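Long-range contacts in 2-oxoadipate dioxygenase/decarboxylase, chloroplastic/amyloplastic (Oryza sativa, PDB 6W1K), which uses an iron(II) centre and molecular oxygen to decarboxylate and hydroxylate 2-oxoadipate to D-2-hydroxyglutarate in plant lysine catabolism: residues 55-60 / 194-199; 119-124 / 290-295. All blocks are in the same frame, centred on the assembly; numbering follows the deposited sequence.

In the fold
Both contacts converge on the metal and its bound 2-oxoadipate, a worked example of how one curved sheet and a late loop contribute to a single pocket. Contact 1 pairs strands 57-65 and 195-199 and supplies two histidine ligands of the nickel ion. Contact 2 sets the loop 290-295 against strand 121-127, which runs parallel to strand 57-65 on the other side from 195-199. Their centres are about 10 Å apart, and backbone bonds probably join them: F60 O to F123 N at 2.9 Å and F60 N to R121 O at 3.0 Å. F294 of contact 2 also packs against the H59 ring, its CE1 3.6 Å from ND1.

Contact 1: residues 55-60 / 194-199; sequences ICYDHF and NHTTIS. With NI (nickel (II) ion), chain E; OOG (2-oxoadipic acid), chain F.
H59 and H195 bring their NE2 atoms to 3.3 Å from each other because both bind the same nickel ion, at 2.1 Å from H59 and 2.2 Å from H195. Their rings stand nearly perpendicular, with planes at 84°. T197 packs over one face of the H59 imidazole: its OG1 lies above the ring centre, its CB makes a CH-pi contact, and the hydroxyl gives a weak bond to H59 O. Because CG of H59 sits between its own backbone N and carbonyl carbon (chi1 63°), the ring turns to the metal and presents ND1 to D58. ND1 donates to D58 OD1 at 2.6 Å, almost straight and in the ring plane, meeting the anti lone pair; this bond, with the metal bond at NE2, fixes the rotation of the ring. A salt bridge from R271 to D58 OD2 steadies the carboxylate in turn.

The packing is also close on the opposite side of the strand pair, where T196 OG1, buried without a polar partner in the model, lies 3.2 Å from Y57 CD1 over the tyrosine ring and at the edge of the F60 ring. Toward I55, which is partly exposed, the fit loosens. There I55 CG2 and I198 CG1 are 4.3 Å apart, and a water bridges C56 N and S199 O beyond the straight S199 N to C56 O bond of 2.9 Å. D58 N to T197 O continues the antiparallel ladder.

2-Oxoadipate chelates the nickel through O3 and O5, and E267 completes the protein ligands; nickel occupies the iron site here. Two histidines and a glutamate on strands of a curved sheet, around a bidentate 2-oxo acid, are consistent with the metal centres of the glyoxalase (vicinal oxygen chelate) superfamily.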
# COMPACT_ATOMS: atom_id res chain seq x y z
N ILE A 55 15.34 5.06 -6.50
CA ILE A 55 14.10 4.81 -5.79
C ILE A 55 13.52 3.46 -6.22
O ILE A 55 13.23 3.23 -7.40
CB ILE A 55 13.10 5.95 -6.03
CG1 ILE A 55 13.65 7.26 -5.46
CG2 ILE A 55 11.78 5.63 -5.42
CD1 ILE A 55 12.79 8.45 -5.84
N CYS A 56 13.35 2.57 -5.26
CA CYS A 56 12.73 1.28 -5.46
C CYS A 56 11.50 1.20 -4.57
O CYS A 56 11.50 1.70 -3.44
CB CYS A 56 13.69 0.15 -5.11
SG CYS A 56 15.15 0.18 -6.16
N TYR A 57 10.48 0.54 -5.06
CA TYR A 57 9.22 0.45 -4.36
C TYR A 57 9.18 -0.84 -3.57
O TYR A 57 9.25 -1.92 -4.14
CB TYR A 57 8.07 0.50 -5.35
CG TYR A 57 7.87 1.86 -5.97
CD1 TYR A 57 8.19 3.03 -5.27
CD2 TYR A 57 7.31 1.99 -7.23
CE1 TYR A 57 7.96 4.29 -5.83
CE2 TYR A 57 7.08 3.26 -7.80
CZ TYR A 57 7.40 4.39 -7.09
OH TYR A 57 7.18 5.64 -7.62
N ASP A 58 9.08 -0.71 -2.25
CA ASP A 58 9.06 -1.89 -1.39
C ASP A 58 7.76 -2.67 -1.57
O ASP A 58 7.76 -3.90 -1.70
CB ASP A 58 9.21 -1.44 0.05
CG ASP A 58 9.22 -2.61 1.03
OD1 ASP A 58 8.13 -3.10 1.44
OD2 ASP A 58 10.32 -3.04 1.36
N HIS A 59 6.64 -1.95 -1.55
CA HIS A 59 5.33 -2.55 -1.80
C HIS A 59 4.30 -1.49 -2.19
O HIS A 59 4.49 -0.29 -1.99
CB HIS A 59 4.84 -3.33 -0.57
CG HIS A 59 4.63 -2.50 0.67
ND1 HIS A 59 5.64 -2.20 1.54
CD2 HIS A 59 3.50 -1.96 1.21
CE1 HIS A 59 5.17 -1.49 2.55
NE2 HIS A 59 3.87 -1.34 2.38
N PHE A 60 3.22 -1.97 -2.81
CA PHE A 60 2.00 -1.25 -3.11
C PHE A 60 0.94 -1.77 -2.14
O PHE A 60 0.97 -2.95 -1.80
CB PHE A 60 1.52 -1.54 -4.53
CG PHE A 60 2.19 -0.75 -5.61
CD1 PHE A 60 3.33 0.00 -5.37
CD2 PHE A 60 1.66 -0.77 -6.91
CE1 PHE A 60 3.92 0.72 -6.35
CE2 PHE A 60 2.24 -0.03 -7.91
CZ PHE A 60 3.40 0.71 -7.63
N ASN A 194 -3.42 2.81 -2.40
CA ASN A 194 -3.52 3.49 -1.10
C ASN A 194 -2.17 4.07 -0.68
O ASN A 194 -2.11 5.14 -0.06
CB ASN A 194 -4.04 2.50 -0.07
CG ASN A 194 -3.93 3.03 1.33
OD1 ASN A 194 -2.96 2.76 2.03
ND2 ASN A 194 -4.92 3.80 1.75
N HIS A 195 -1.08 3.38 -1.02
CA HIS A 195 0.24 3.99 -0.94
C HIS A 195 1.25 3.14 -1.69
O HIS A 195 1.05 1.95 -1.96
CB HIS A 195 0.68 4.21 0.51
CG HIS A 195 0.92 2.96 1.29
ND1 HIS A 195 -0.08 2.31 1.99
CD2 HIS A 195 2.05 2.26 1.54
CE1 HIS A 195 0.42 1.26 2.61
NE2 HIS A 195 1.72 1.20 2.33
N THR A 196 2.33 3.80 -2.07
CA THR A 196 3.56 3.12 -2.42
C THR A 196 4.52 3.33 -1.25
O THR A 196 4.27 4.15 -0.36
CB THR A 196 4.14 3.63 -3.74
OG1 THR A 196 5.17 2.72 -4.19
CG2 THR A 196 4.74 5.01 -3.57
N THR A 197 5.64 2.62 -1.29
CA THR A 197 6.62 2.58 -0.21
C THR A 197 8.01 2.67 -0.79
O THR A 197 8.35 1.88 -1.68
CB THR A 197 6.50 1.26 0.56
OG1 THR A 197 5.13 1.07 0.93
CG2 THR A 197 7.35 1.23 1.79
N ILE A 198 8.81 3.59 -0.30
CA ILE A 198 10.19 3.72 -0.73
C ILE A 198 11.03 2.78 0.12
O ILE A 198 10.97 2.81 1.36
CB ILE A 198 10.68 5.16 -0.60
CG1 ILE A 198 9.90 6.08 -1.54
CG2 ILE A 198 12.17 5.23 -0.89
CD1 ILE A 198 10.30 7.55 -1.32
N SER A 199 11.83 1.95 -0.54
CA SER A 199 12.77 1.07 0.12
C SER A 199 14.01 1.87 0.48
O SER A 199 14.91 2.05 -0.35
CB SER A 199 13.11 -0.10 -0.81
OG SER A 199 14.08 -0.89 -0.18
NI NI E . 2.65 -0.23 3.67
C2 OOG F . -2.14 -0.67 4.55
C3 OOG F . -1.39 -0.43 5.86
C4 OOG F . -0.47 -1.61 6.17
C6 OOG F . 2.15 -1.96 5.99
O4 OOG F . 2.16 -2.75 6.98
O3 OOG F . 3.23 -1.53 5.53
C5 OOG F . 0.83 -1.54 5.36
C1 OOG F . -3.24 0.37 4.31
O1 OOG F . -4.11 0.16 3.53
O2 OOG F . -3.25 1.59 4.99
O5 OOG F . 0.82 -1.15 4.25
O HOH W 1 14.84 2.89 -2.95

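Contact 2: residues 119-124 / 290-295; sequences LPRIFI and RRDGFE. With OOG (2-oxoadipic acid), chain F.
R121 and F123 reach from strand 121-127 to the loop 290-295, one by charge and the other by ring contact. R121, its chain extended from CG to NE, brings NE to D292 OD1 at 2.7 Å, a salt bridge that lies in the guanidinium plane and reaches the syn side of the carboxylate. The two flat groups stand 78° apart, so one oxygen takes the load: NH2 adds a weak bond to the same OD1, and G293 N donates to it at 2.6 Å from above the carboxylate plane. With an alanine here in place of the aspartate, that shared acceptor is gone, and R121 NE and G293 N are likely to lose their common mate and the loop before F294 to be less well fixed. E287 shares the charge of R121 through NH2.

Two residues on, F123 swings its CG away from the backbone N (chi1 -174°) and meets F294 edge to face. CD2 of F123 points at the middle of the F294 ring, 3.7 Å above its plane; the ring centroids are 5.1 Å apart and the planes are at 66°. C4 of 2-oxoadipate lies over one face of the F123 ring, 3.8 Å from CE1. F294 CD1 comes to 3.9 Å from the substrate O4, so the aromatic pair lines the ligand pocket.

R271 makes a cation-pi contact with F294. The loop leads into helix 296-302, which E295 N-caps, while strand 121-127 lies between strands 57-65 and 97-103, with W101 of the latter against R121 and D292.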
# COMPACT_ATOMS: atom_id res chain seq x y z
N LEU A 119 10.33 -5.44 -8.84
CA LEU A 119 8.88 -5.41 -8.75
C LEU A 119 8.45 -5.34 -7.29
O LEU A 119 9.06 -5.98 -6.42
CB LEU A 119 8.28 -6.65 -9.39
CG LEU A 119 8.22 -6.71 -10.91
CD1 LEU A 119 7.75 -8.12 -11.25
CD2 LEU A 119 7.36 -5.62 -11.55
N PRO A 120 7.40 -4.57 -6.98
CA PRO A 120 7.00 -4.41 -5.58
C PRO A 120 6.17 -5.59 -5.09
O PRO A 120 5.50 -6.28 -5.87
CB PRO A 120 6.16 -3.12 -5.61
CG PRO A 120 5.50 -3.13 -7.00
CD PRO A 120 6.61 -3.71 -7.90
N ARG A 121 6.31 -5.85 -3.79
CA ARG A 121 5.34 -6.68 -3.09
C ARG A 121 3.98 -5.99 -3.15
O ARG A 121 3.88 -4.80 -3.43
CB ARG A 121 5.77 -6.92 -1.63
CG ARG A 121 7.18 -7.53 -1.45
CD ARG A 121 7.59 -7.30 -0.01
NE ARG A 121 8.95 -7.69 0.33
CZ ARG A 121 10.03 -6.96 0.09
NH1 ARG A 121 9.92 -5.77 -0.50
NH2 ARG A 121 11.21 -7.42 0.45
N ILE A 122 2.92 -6.77 -2.93
CA ILE A 122 1.57 -6.22 -2.90
C ILE A 122 0.92 -6.58 -1.57
O ILE A 122 0.96 -7.73 -1.14
CB ILE A 122 0.70 -6.72 -4.08
CG1 ILE A 122 1.41 -6.56 -5.42
CG2 ILE A 122 -0.62 -5.97 -4.06
CD1 ILE A 122 1.48 -5.18 -5.92
N PHE A 123 0.32 -5.58 -0.91
CA PHE A 123 -0.38 -5.74 0.36
C PHE A 123 -1.84 -5.36 0.09
O PHE A 123 -2.10 -4.25 -0.37
CB PHE A 123 0.25 -4.83 1.43
CG PHE A 123 -0.30 -5.01 2.82
CD1 PHE A 123 -1.54 -4.47 3.18
CD2 PHE A 123 0.43 -5.71 3.77
CE1 PHE A 123 -2.04 -4.64 4.48
CE2 PHE A 123 -0.06 -5.88 5.07
CZ PHE A 123 -1.30 -5.36 5.42
N ILE A 124 -2.77 -6.31 0.29
CA ILE A 124 -4.18 -6.07 -0.03
C ILE A 124 -4.99 -6.40 1.22
O ILE A 124 -4.90 -7.51 1.75
CB ILE A 124 -4.69 -6.92 -1.20
CG1 ILE A 124 -3.78 -6.74 -2.42
CG2 ILE A 124 -6.09 -6.48 -1.54
CD1 ILE A 124 -4.09 -7.67 -3.59
N ARG A 290 17.38 -9.92 3.77
CA ARG A 290 16.74 -8.95 4.64
C ARG A 290 15.37 -9.47 5.07
O ARG A 290 14.75 -10.31 4.40
CB ARG A 290 16.61 -7.60 3.93
CG ARG A 290 17.94 -7.04 3.43
CD ARG A 290 17.73 -5.67 2.77
NE ARG A 290 19.00 -5.00 2.44
CZ ARG A 290 19.68 -4.24 3.29
NH1 ARG A 290 19.22 -4.03 4.51
NH2 ARG A 290 20.81 -3.67 2.90
N ARG A 291 14.91 -8.97 6.21
CA ARG A 291 13.61 -9.35 6.74
C ARG A 291 12.53 -9.09 5.70
O ARG A 291 12.39 -7.98 5.18
CB ARG A 291 13.33 -8.56 8.02
CG ARG A 291 11.85 -8.47 8.39
CD ARG A 291 11.36 -9.75 9.06
NE ARG A 291 10.47 -9.49 10.19
CZ ARG A 291 9.16 -9.28 10.09
NH1 ARG A 291 8.55 -9.28 8.89
NH2 ARG A 291 8.45 -9.06 11.19
N ASP A 292 11.79 -10.14 5.37
CA ASP A 292 10.72 -10.06 4.39
C ASP A 292 9.37 -9.96 5.09
O ASP A 292 9.23 -10.13 6.29
CB ASP A 292 10.75 -11.26 3.44
CG ASP A 292 10.12 -10.95 2.08
OD1 ASP A 292 9.55 -9.83 1.93
OD2 ASP A 292 10.18 -11.85 1.19
N GLY A 293 8.36 -9.65 4.29
CA GLY A 293 7.00 -9.66 4.79
C GLY A 293 6.67 -8.42 5.61
O GLY A 293 7.26 -7.35 5.46
N PHE A 294 5.72 -8.59 6.53
CA PHE A 294 5.07 -7.47 7.21
C PHE A 294 4.85 -7.85 8.66
O PHE A 294 5.17 -8.97 9.09
CB PHE A 294 3.77 -7.10 6.50
CG PHE A 294 3.97 -6.63 5.08
CD1 PHE A 294 4.11 -5.28 4.80
CD2 PHE A 294 4.04 -7.54 4.04
CE1 PHE A 294 4.31 -4.86 3.51
CE2 PHE A 294 4.23 -7.14 2.74
CZ PHE A 294 4.35 -5.80 2.46
N GLU A 295 4.32 -6.93 9.45
CA GLU A 295 4.19 -7.16 10.89
C GLU A 295 2.89 -6.53 11.37
O GLU A 295 2.64 -5.34 11.14
CB GLU A 295 5.40 -6.59 11.64
CG GLU A 295 5.65 -7.29 12.98
CD GLU A 295 4.81 -6.69 14.09
OE1 GLU A 295 4.65 -5.45 14.07
OE2 GLU A 295 4.31 -7.43 14.98
C2 OOG F . -2.14 -0.67 4.55
C3 OOG F . -1.39 -0.43 5.86
C4 OOG F . -0.47 -1.61 6.17
C6 OOG F . 2.15 -1.96 5.99
O4 OOG F . 2.16 -2.75 6.98
O3 OOG F . 3.23 -1.53 5.53
C5 OOG F . 0.83 -1.54 5.36
C1 OOG F . -3.24 0.37 4.31
O1 OOG F . -4.11 0.16 3.53
O2 OOG F . -3.25 1.59 4.99
O5 OOG F . 0.82 -1.15 4.25
O HOH W 2 13.37 -9.04 1.92